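PDB 4YE0: stress-induced protein 1 from Caenorhabditis elegans, which probably binds unfolded proteins as a molecular chaperone of the small heat shock protein family, the present chain being a fragment that contains its alpha-crystallin domain. Local coordinates for residues Val15-Ala20 and Gly78-Asp83; Val35-Gly40 and Thr56-Leu61; Lys63-Ala68 and Ala84-Ser89. One frame throughout, in Å; residues are numbered along the deposited sequence.

Contact 1: residues Val15-Ala20 and Gly78-Asp83; sequences VKLDVA and GQMTID
CD and CE of Lys16 lie over one face of the Gln79 amide. CD of Lys16 is 3.5 Å from NE2 of Gln79, and CE of Lys16 is 3.4 Å from OE1 of Gln79. Asn4, from before strand 6-8, also touches the Gln79 side chain. Gln79 is extended, with CG anti to the backbone N (chi1 -179°), and Lys16 crosses it before bending at CE. CG of Lys16 also packs against CB of Thr81. With an alanine in place of Lys16, the Gln79 amide would probably lose the cover of CD and CE and be freer to turn.

The backbones pair antiparallel. Leu17 and Met80 form a hydrogen-bonded pair, with Leu17 N 2.9 Å from Met80 O. On the buried face, CD2 of Leu17 meets CE of Met80 at 3.3 Å, closer than usual van der Waals contact. Val19 N donates to Gly78 O at 2.9 Å, past the last paired residues. Gly78 has positive phi, which favours glycine, and Ala20 lies close against it.

These are two central strands of one sheet of the alpha-crystallin domain sandwich. Residues 71-74 flank strand 79-85 on its other edge. Strand 6-8 lies beyond strand 12-18, and Lys16 shares backbone bonds with Asn4 and Glu5 just before it. Met80 packs on Ile38, and Ile82 on Leu36 and Ile38, of strand 35-45 in the facing sheet.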
loop_
_atom_site.group_PDB
_atom_site.type_symbol
_atom_site.label_atom_id
_atom_site.label_comp_id
_atom_site.label_asym_id
_atom_site.label_seq_id
_atom_site.Cartn_x
_atom_site.Cartn_y
_atom_site.Cartn_z
ATOM N N VAL A 15 13.663 -13.221 -5.367
ATOM C CA VAL A 15 13.130 -11.996 -4.806
ATOM C C VAL A 15 12.019 -12.395 -3.842
ATOM O O VAL A 15 11.329 -13.389 -4.068
ATOM C CB VAL A 15 12.594 -11.068 -5.913
ATOM C CG1 VAL A 15 11.801 -9.919 -5.320
ATOM C CG2 VAL A 15 13.746 -10.532 -6.747
ATOM N N LYS A 16 11.867 -11.634 -2.762
ATOM C CA LYS A 16 10.785 -11.850 -1.803
ATOM C C LYS A 16 10.095 -10.532 -1.484
ATOM O O LYS A 16 10.758 -9.572 -1.100
ATOM C CB LYS A 16 11.325 -12.480 -0.520
ATOM C CG LYS A 16 11.448 -13.991 -0.586
ATOM C CD LYS A 16 11.899 -14.571 0.748
ATOM C CE LYS A 16 11.642 -16.069 0.834
ATOM N NZ LYS A 16 12.716 -16.861 0.173
ATOM N N LEU A 17 8.772 -10.496 -1.645
ATOM C CA LEU A 17 7.980 -9.284 -1.417
ATOM C C LEU A 17 6.969 -9.484 -0.297
ATOM O O LEU A 17 6.454 -10.586 -0.104
ATOM C CB LEU A 17 7.192 -8.889 -2.674
ATOM C CG LEU A 17 7.890 -8.723 -4.022
ATOM C CD1 LEU A 17 9.085 -7.794 -3.892
ATOM C CD2 LEU A 17 8.300 -10.072 -4.601
ATOM N N ASP A 18 6.673 -8.396 0.412
ATOM C CA ASP A 18 5.587 -8.363 1.385
ATOM C C ASP A 18 4.309 -8.007 0.632
ATOM O O ASP A 18 4.150 -6.889 0.146
ATOM C CB ASP A 18 5.870 -7.335 2.485
ATOM C CG ASP A 18 4.864 -7.399 3.630
ATOM O OD1 ASP A 18 5.138 -6.792 4.687
ATOM O OD2 ASP A 18 3.806 -8.050 3.483
ATOM N N VAL A 19 3.399 -8.971 0.564
ATOM C CA VAL A 19 2.247 -8.909 -0.322
ATOM C C VAL A 19 0.935 -9.170 0.454
ATOM O O VAL A 19 -0.133 -9.348 -0.137
ATOM C CB VAL A 19 2.529 -9.880 -1.508
ATOM C CG1 VAL A 19 1.350 -10.750 -1.893
ATOM C CG2 VAL A 19 3.071 -9.106 -2.703
ATOM N N ALA A 20 1.020 -9.110 1.782
ATOM C CA ALA A 20 -0.076 -9.515 2.667
ATOM C C ALA A 20 -1.288 -8.580 2.646
ATOM O O ALA A 20 -2.394 -8.997 2.984
ATOM C CB ALA A 20 0.439 -9.656 4.092
ATOM N N GLY A 78 1.534 -14.403 3.458
ATOM C CA GLY A 78 1.426 -13.292 2.518
ATOM C C GLY A 78 2.751 -12.815 1.947
ATOM O O GLY A 78 2.858 -11.674 1.497
ATOM N N GLN A 79 3.758 -13.682 1.961
ATOM C CA GLN A 79 5.051 -13.364 1.376
ATOM C C GLN A 79 5.131 -14.017 0.013
ATOM O O GLN A 79 4.982 -15.231 -0.103
ATOM C CB GLN A 79 6.193 -13.876 2.251
ATOM C CG GLN A 79 7.579 -13.551 1.705
ATOM C CD GLN A 79 8.687 -14.213 2.501
ATOM O OE1 GLN A 79 8.755 -15.441 2.584
ATOM N NE2 GLN A 79 9.568 -13.406 3.084
ATOM N N MET A 80 5.364 -13.210 -1.017
ATOM C CA MET A 80 5.568 -13.736 -2.357
ATOM C C MET A 80 7.048 -13.991 -2.564
ATOM O O MET A 80 7.882 -13.159 -2.206
ATOM C CB MET A 80 5.063 -12.754 -3.412
ATOM C CG MET A 80 5.065 -13.319 -4.825
ATOM S SD MET A 80 4.259 -12.204 -5.991
ATOM C CE MET A 80 5.469 -10.916 -6.006
ATOM N N THR A 81 7.380 -15.140 -3.136
ATOM C CA THR A 81 8.739 -15.361 -3.594
ATOM C C THR A 81 8.736 -15.732 -5.071
ATOM O O THR A 81 7.930 -16.544 -5.534
ATOM C CB THR A 81 9.523 -16.389 -2.738
ATOM O OG1 THR A 81 10.820 -16.602 -3.314
ATOM C CG2 THR A 81 8.807 -17.708 -2.646
ATOM N N ILE A 82 9.627 -15.079 -5.806
ATOM C CA ILE A 82 9.814 -15.337 -7.213
ATOM C C ILE A 82 11.235 -15.840 -7.359
ATOM O O ILE A 82 12.170 -15.172 -6.924
ATOM C CB ILE A 82 9.627 -14.056 -8.046
ATOM C CG1 ILE A 82 8.210 -13.504 -7.852
ATOM C CG2 ILE A 82 9.905 -14.345 -9.515
ATOM C CD1 ILE A 82 8.001 -12.111 -8.408
ATOM N N ASP A 83 11.402 -17.017 -7.953
ATOM C CA ASP A 83 12.739 -17.567 -8.135
ATOM C C ASP A 83 12.923 -18.245 -9.486
ATOM O O ASP A 83 11.956 -18.682 -10.115
ATOM C CB ASP A 83 13.089 -18.530 -6.989
ATOM C CG ASP A 83 12.427 -19.890 -7.133
ATOM O OD1 ASP A 83 13.127 -20.910 -6.962
ATOM O OD2 ASP A 83 11.215 -19.946 -7.419
#

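Contact 2: residues Val35-Gly40 and Thr56-Leu61; sequences VLTIEG and TRQFTL. With SO4 (sulfate ion), chain D.
Phe59 holds CG between its backbone N and carbonyl carbon (chi1 36°), which turns the ring toward Leu36 and Ile38 across the pair. Leu36 has CG anti to the backbone N (chi1 -166°) and lies alongside Phe59, pointing the same way. Its CD2 comes to 3.5 Å from CE1 of Phe59. The backbone oxygen of Leu36 lies over one face of the ring. Ile38 brings CD1 obliquely to CZ of Phe59, at 3.7 Å. CD1 of Leu61 adds to the same apolar patch by packing on Leu36.

The other side of the sheet carries Val35, Thr37, Glu39 and their partners. CG1 of Val35 presses on CG of Gln58 at 3.5 Å, the two chains crossing at a slant. Glu39 and Thr56 run side by side, with CG of Glu39 3.6 Å from CG2 of Thr56.

Backbone bonds hold the register. Leu36 N reaches Phe59 O at 2.8 Å and Ile38 N reaches Arg57 O at 2.7 Å; the reverse bonds, Phe59 N to Leu36 O and Arg57 N to Ile38 O, complete both pairs.

Arg57 bends away from the pair. Its NH2 bonds O1 of a sulfate ion at 2.8 Å, with the oxygen at the guanidinium edge and in its plane. NH1 bonds the backbone oxygen of Gly1. Ser51 and Arg53 of the second subunit also hold this sulfate, which probably came from the crystallisation liquor.

The hairpin of strands 35-45 and 49-60 is flanked by strand 27-32. Beyond Thr56, Arg57 and Gln58, an antiparallel strand of the second subunit continues the sheet, as in other metazoan small heat shock proteins. The apolar face of Leu36, Ile38 and Phe59 turns to the other sheet.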
loop_
_atom_site.group_PDB
_atom_site.type_symbol
_atom_site.label_atom_id
_atom_site.label_comp_id
_atom_site.label_asym_id
_atom_site.label_seq_id
_atom_site.Cartn_x
_atom_site.Cartn_y
_atom_site.Cartn_z
ATOM N N VAL A 35 12.357 -7.647 -17.900
ATOM C CA VAL A 35 11.737 -6.755 -16.925
ATOM C C VAL A 35 10.560 -7.440 -16.221
ATOM O O VAL A 35 9.583 -7.847 -16.848
ATOM C CB VAL A 35 11.313 -5.419 -17.570
ATOM C CG1 VAL A 35 10.616 -4.521 -16.554
ATOM C CG2 VAL A 35 12.536 -4.714 -18.149
ATOM N N LEU A 36 10.688 -7.562 -14.903
ATOM C CA LEU A 36 9.695 -8.202 -14.065
ATOM C C LEU A 36 8.889 -7.146 -13.313
ATOM O O LEU A 36 9.454 -6.303 -12.613
ATOM C CB LEU A 36 10.400 -9.131 -13.075
ATOM C CG LEU A 36 9.527 -10.142 -12.342
ATOM C CD1 LEU A 36 8.952 -11.155 -13.313
ATOM C CD2 LEU A 36 10.341 -10.841 -11.268
ATOM N N THR A 37 7.571 -7.206 -13.464
ATOM C CA THR A 37 6.644 -6.256 -12.868
ATOM C C THR A 37 5.663 -6.973 -11.947
ATOM O O THR A 37 4.967 -7.887 -12.382
ATOM C CB THR A 37 5.847 -5.535 -13.975
ATOM O OG1 THR A 37 6.759 -4.883 -14.869
ATOM C CG2 THR A 37 4.901 -4.501 -13.389
ATOM N N ILE A 38 5.614 -6.558 -10.682
ATOM C CA ILE A 38 4.633 -7.067 -9.729
ATOM C C ILE A 38 3.689 -5.942 -9.337
ATOM O O ILE A 38 4.133 -4.883 -8.890
ATOM C CB ILE A 38 5.292 -7.615 -8.449
ATOM C CG1 ILE A 38 6.335 -8.683 -8.795
ATOM C CG2 ILE A 38 4.232 -8.168 -7.506
ATOM C CD1 ILE A 38 7.739 -8.144 -8.962
ATOM N N GLU A 39 2.390 -6.192 -9.484
ATOM C CA GLU A 39 1.357 -5.195 -9.227
ATOM C C GLU A 39 0.286 -5.729 -8.290
ATOM O O GLU A 39 -0.102 -6.894 -8.373
ATOM C CB GLU A 39 0.684 -4.774 -10.537
ATOM C CG GLU A 39 1.482 -3.772 -11.345
ATOM C CD GLU A 39 0.757 -3.321 -12.600
ATOM O OE1 GLU A 39 -0.467 -3.077 -12.541
ATOM O OE2 GLU A 39 1.420 -3.201 -13.651
ATOM N N GLY A 40 -0.199 -4.856 -7.418
ATOM C CA GLY A 40 -1.325 -5.157 -6.548
ATOM C C GLY A 40 -2.333 -4.028 -6.623
ATOM O O GLY A 40 -1.956 -2.858 -6.576
ATOM N N THR A 56 3.170 -1.002 -7.395
ATOM C CA THR A 56 3.821 -1.542 -8.570
ATOM C C THR A 56 5.308 -1.611 -8.267
ATOM O O THR A 56 5.923 -0.606 -7.909
ATOM C CB THR A 56 3.566 -0.664 -9.807
ATOM O OG1 THR A 56 2.162 -0.437 -9.949
ATOM C CG2 THR A 56 4.100 -1.335 -11.075
ATOM N N ARG A 57 5.873 -2.806 -8.380
ATOM C CA ARG A 57 7.298 -3.019 -8.173
ATOM C C ARG A 57 7.857 -3.585 -9.461
ATOM O O ARG A 57 7.307 -4.531 -10.023
ATOM C CB ARG A 57 7.532 -3.995 -7.024
ATOM C CG ARG A 57 8.993 -4.334 -6.754
ATOM C CD ARG A 57 9.705 -3.273 -5.929
ATOM N NE ARG A 57 9.072 -3.051 -4.631
ATOM C CZ ARG A 57 9.521 -2.203 -3.707
ATOM N NH1 ARG A 57 8.867 -2.068 -2.561
ATOM N NH2 ARG A 57 10.621 -1.489 -3.915
ATOM N N GLN A 58 8.949 -3.000 -9.932
ATOM C CA GLN A 58 9.546 -3.424 -11.180
ATOM C C GLN A 58 11.054 -3.503 -11.051
ATOM O O GLN A 58 11.674 -2.646 -10.425
ATOM C CB GLN A 58 9.149 -2.456 -12.290
ATOM C CG GLN A 58 9.674 -2.821 -13.663
ATOM C CD GLN A 58 9.134 -1.896 -14.732
ATOM O OE1 GLN A 58 7.953 -1.952 -15.072
ATOM N NE2 GLN A 58 9.993 -1.028 -15.261
ATOM N N PHE A 59 11.640 -4.545 -11.630
ATOM C CA PHE A 59 13.092 -4.640 -11.737
ATOM C C PHE A 59 13.521 -5.467 -12.934
ATOM O O PHE A 59 12.732 -6.218 -13.515
ATOM C CB PHE A 59 13.722 -5.183 -10.449
ATOM C CG PHE A 59 12.897 -6.225 -9.764
ATOM C CD1 PHE A 59 13.023 -7.559 -10.105
ATOM C CD2 PHE A 59 11.997 -5.869 -8.771
ATOM C CE1 PHE A 59 12.262 -8.522 -9.471
ATOM C CE2 PHE A 59 11.232 -6.826 -8.131
ATOM C CZ PHE A 59 11.364 -8.155 -8.484
ATOM N N THR A 60 14.781 -5.293 -13.311
ATOM C CA THR A 60 15.349 -5.968 -14.460
ATOM C C THR A 60 16.142 -7.160 -13.958
ATOM O O THR A 60 17.057 -7.008 -13.154
ATOM C CB THR A 60 16.267 -5.026 -15.260
ATOM O OG1 THR A 60 15.529 -3.863 -15.661
ATOM C CG2 THR A 60 16.816 -5.724 -16.499
ATOM N N LEU A 61 15.756 -8.347 -14.418
ATOM C CA LEU A 61 16.474 -9.578 -14.109
ATOM C C LEU A 61 17.838 -9.566 -14.784
ATOM O O LEU A 61 17.986 -9.000 -15.871
ATOM C CB LEU A 61 15.684 -10.796 -14.607
ATOM C CG LEU A 61 14.561 -11.397 -13.749
ATOM C CD1 LEU A 61 14.176 -10.551 -12.543
ATOM C CD2 LEU A 61 13.342 -11.689 -14.612
HETATM S S SO4 D . 10.490 1.640 -1.703
HETATM O O1 SO4 D . 11.399 0.624 -2.276
HETATM O O2 SO4 D . 11.239 2.896 -1.462
HETATM O O3 SO4 D . 9.932 1.140 -0.426
HETATM O O4 SO4 D . 9.389 1.910 -2.651
#

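Contact 3: residues Lys63-Ala68 and Ala84-Ser89; sequences KDVDLA and APKTGS
Asp64 and Thr87 join the loop after strand 49-60 to the type I beta turn Lys86-Ser89, which follows strand 79-85 of the alpha-crystallin domain. Two bonds from one residue grip the backbone oxygen of Asp64. Thr87 N donates to it at 2.7 Å, nearly in line with the carbonyl. Thr87 OG1 donates at 3.0 Å, from a position tilted off the carbonyl plane. The hydroxyl of Thr87, set between its backbone N and carbonyl carbon (chi1 43°), meets the same oxygen as that N.

Two residues further along the loop, Asp66 N donates to Pro85 O at 2.9 Å. These backbone bonds lie around the Val65-Lys86 pair, a single bridge. Val65 turns away from this backbone pairing, yet its CG1 still packs on CB of Ala84, 3.6 Å off.

The side chains of Lys86 and Asp64 cross at about a right angle. CB of Lys86 lies 3.5 Å from OD1 of Asp64. Bends about the CB-CG and CD-CE bonds bring NZ of Lys86 to 3.3 Å from OD2 of Asp64, a salt bridge whose hydrogen bond is weak. The main partners of NZ are the backbone oxygen of Thr9 and the side chain of Asn8. Asp64 therefore probably supplies charge balance more than a firm grip.

Farther out, the carboxylate of Asp66 is held by ND1 of His69, and the ring of Pro85 touches His69. Val65 and Lys86 both pack on Phe13 of strand 12-18. The turn itself is closed by a side chain: OG of Ser89 donates to the backbone oxygen of Lys86 at 3.2 Å.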
loop_
_atom_site.group_PDB
_atom_site.type_symbol
_atom_site.label_atom_id
_atom_site.label_comp_id
_atom_site.label_asym_id
_atom_site.label_seq_id
_atom_site.Cartn_x
_atom_site.Cartn_y
_atom_site.Cartn_z
ATOM N N LYS A 63 20.955 -10.973 -17.003
ATOM C CA LYS A 63 20.992 -11.646 -18.307
ATOM C C LYS A 63 21.063 -13.159 -18.079
ATOM O O LYS A 63 20.511 -13.957 -18.842
ATOM C CB LYS A 63 22.218 -11.181 -19.110
ATOM C CG LYS A 63 22.398 -9.665 -19.212
ATOM C CD LYS A 63 23.802 -9.287 -19.660
ATOM C CE LYS A 63 24.041 -9.634 -21.120
ATOM N NZ LYS A 63 25.332 -9.084 -21.627
ATOM N N ASP A 64 21.753 -13.506 -16.997
ATOM C CA ASP A 64 21.964 -14.868 -16.504
ATOM C C ASP A 64 20.702 -15.716 -16.226
ATOM O O ASP A 64 20.768 -16.948 -16.239
ATOM C CB ASP A 64 22.765 -14.744 -15.192
ATOM C CG ASP A 64 23.644 -15.942 -14.903
ATOM O OD1 ASP A 64 23.622 -16.929 -15.667
ATOM O OD2 ASP A 64 24.376 -15.883 -13.890
ATOM N N VAL A 65 19.567 -15.073 -15.956
ATOM C CA VAL A 65 18.389 -15.792 -15.452
ATOM C C VAL A 65 17.715 -16.649 -16.529
ATOM O O VAL A 65 17.529 -16.214 -17.667
ATOM C CB VAL A 65 17.355 -14.826 -14.823
ATOM C CG1 VAL A 65 16.128 -15.586 -14.333
ATOM C CG2 VAL A 65 17.983 -14.054 -13.671
ATOM N N ASP A 66 17.355 -17.875 -16.155
ATOM C CA ASP A 66 16.616 -18.771 -17.038
ATOM C C ASP A 66 15.128 -18.431 -16.941
ATOM O O ASP A 66 14.427 -18.904 -16.045
ATOM C CB ASP A 66 16.878 -20.234 -16.652
ATOM C CG ASP A 66 16.120 -21.221 -17.520
ATOM O OD1 ASP A 66 15.638 -20.843 -18.610
ATOM O OD2 ASP A 66 16.006 -22.391 -17.105
ATOM N N LEU A 67 14.657 -17.610 -17.877
ATOM C CA LEU A 67 13.303 -17.052 -17.826
ATOM C C LEU A 67 12.204 -18.089 -18.060
ATOM O O LEU A 67 11.058 -17.869 -17.682
ATOM C CB LEU A 67 13.153 -15.910 -18.838
ATOM C CG LEU A 67 14.159 -14.754 -18.753
ATOM C CD1 LEU A 67 13.855 -13.710 -19.811
ATOM C CD2 LEU A 67 14.166 -14.103 -17.382
ATOM N N ALA A 68 12.555 -19.209 -18.684
ATOM C CA ALA A 68 11.600 -20.293 -18.934
ATOM C C ALA A 68 11.157 -21.028 -17.664
ATOM O O ALA A 68 10.104 -21.671 -17.660
ATOM C CB ALA A 68 12.196 -21.286 -19.921
ATOM N N ALA A 84 14.177 -18.313 -9.922
ATOM C CA ALA A 84 14.540 -18.972 -11.172
ATOM C C ALA A 84 15.997 -19.438 -11.119
ATOM O O ALA A 84 16.825 -18.802 -10.468
ATOM C CB ALA A 84 14.333 -18.020 -12.339
ATOM N N PRO A 85 16.314 -20.558 -11.790
ATOM C CA PRO A 85 17.726 -20.921 -11.929
ATOM C C PRO A 85 18.445 -20.039 -12.947
ATOM O O PRO A 85 17.797 -19.377 -13.763
ATOM C CB PRO A 85 17.678 -22.374 -12.414
ATOM C CG PRO A 85 16.336 -22.537 -13.037
ATOM C CD PRO A 85 15.412 -21.602 -12.315
ATOM N N LYS A 86 19.774 -20.022 -12.885
ATOM C CA LYS A 86 20.574 -19.333 -13.891
ATOM C C LYS A 86 20.762 -20.236 -15.107
ATOM O O LYS A 86 20.566 -21.449 -15.026
ATOM C CB LYS A 86 21.926 -18.913 -13.312
ATOM C CG LYS A 86 21.833 -17.996 -12.100
ATOM C CD LYS A 86 20.946 -16.786 -12.362
ATOM C CE LYS A 86 21.092 -15.719 -11.289
ATOM N NZ LYS A 86 22.361 -14.945 -11.405
ATOM N N THR A 87 21.133 -19.633 -16.235
ATOM C CA THR A 87 21.261 -20.363 -17.497
ATOM C C THR A 87 22.371 -21.419 -17.476
ATOM O O THR A 87 22.195 -22.509 -18.020
ATOM C CB THR A 87 21.493 -19.405 -18.690
ATOM O OG1 THR A 87 22.434 -18.388 -18.322
ATOM C CG2 THR A 87 20.187 -18.742 -19.111
ATOM N N GLY A 88 23.499 -21.105 -16.842
ATOM C CA GLY A 88 24.647 -22.018 -16.815
ATOM C C GLY A 88 24.889 -22.687 -15.474
ATOM O O GLY A 88 26.038 -22.927 -15.102
ATOM N N SER A 89 23.813 -23.010 -14.757
ATOM C CA SER A 89 23.924 -23.545 -13.397
ATOM C C SER A 89 24.285 -25.036 -13.369
ATOM O O SER A 89 25.094 -25.458 -12.537
ATOM C CB SER A 89 22.633 -23.296 -12.611
ATOM O OG SER A 89 21.532 -23.960 -13.209
#

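In the fold
Contacts 1 and 2 belong to the two facing sheets of the sandwich, with centres about 12 Å apart. They meet in its core: CE of Met80 is 3.4 Å from CG2 of Ile38, CG1 of Val15 is 3.6 Å from CZ of Phe59, and CD1 of Ile82 reaches both Leu36 and Ile38. Contact 3 lies at the end of the sandwich, its centre about 19 Å from that of contact 1 and 17 Å from that of contact 2. It continues strand 79-85 directly from contact 1. It touches contact 2 where CD2 of Leu67 meets CD2 of Leu61 at 3.8 Å. The sulfate and the second subunit belong to contact 2 alone.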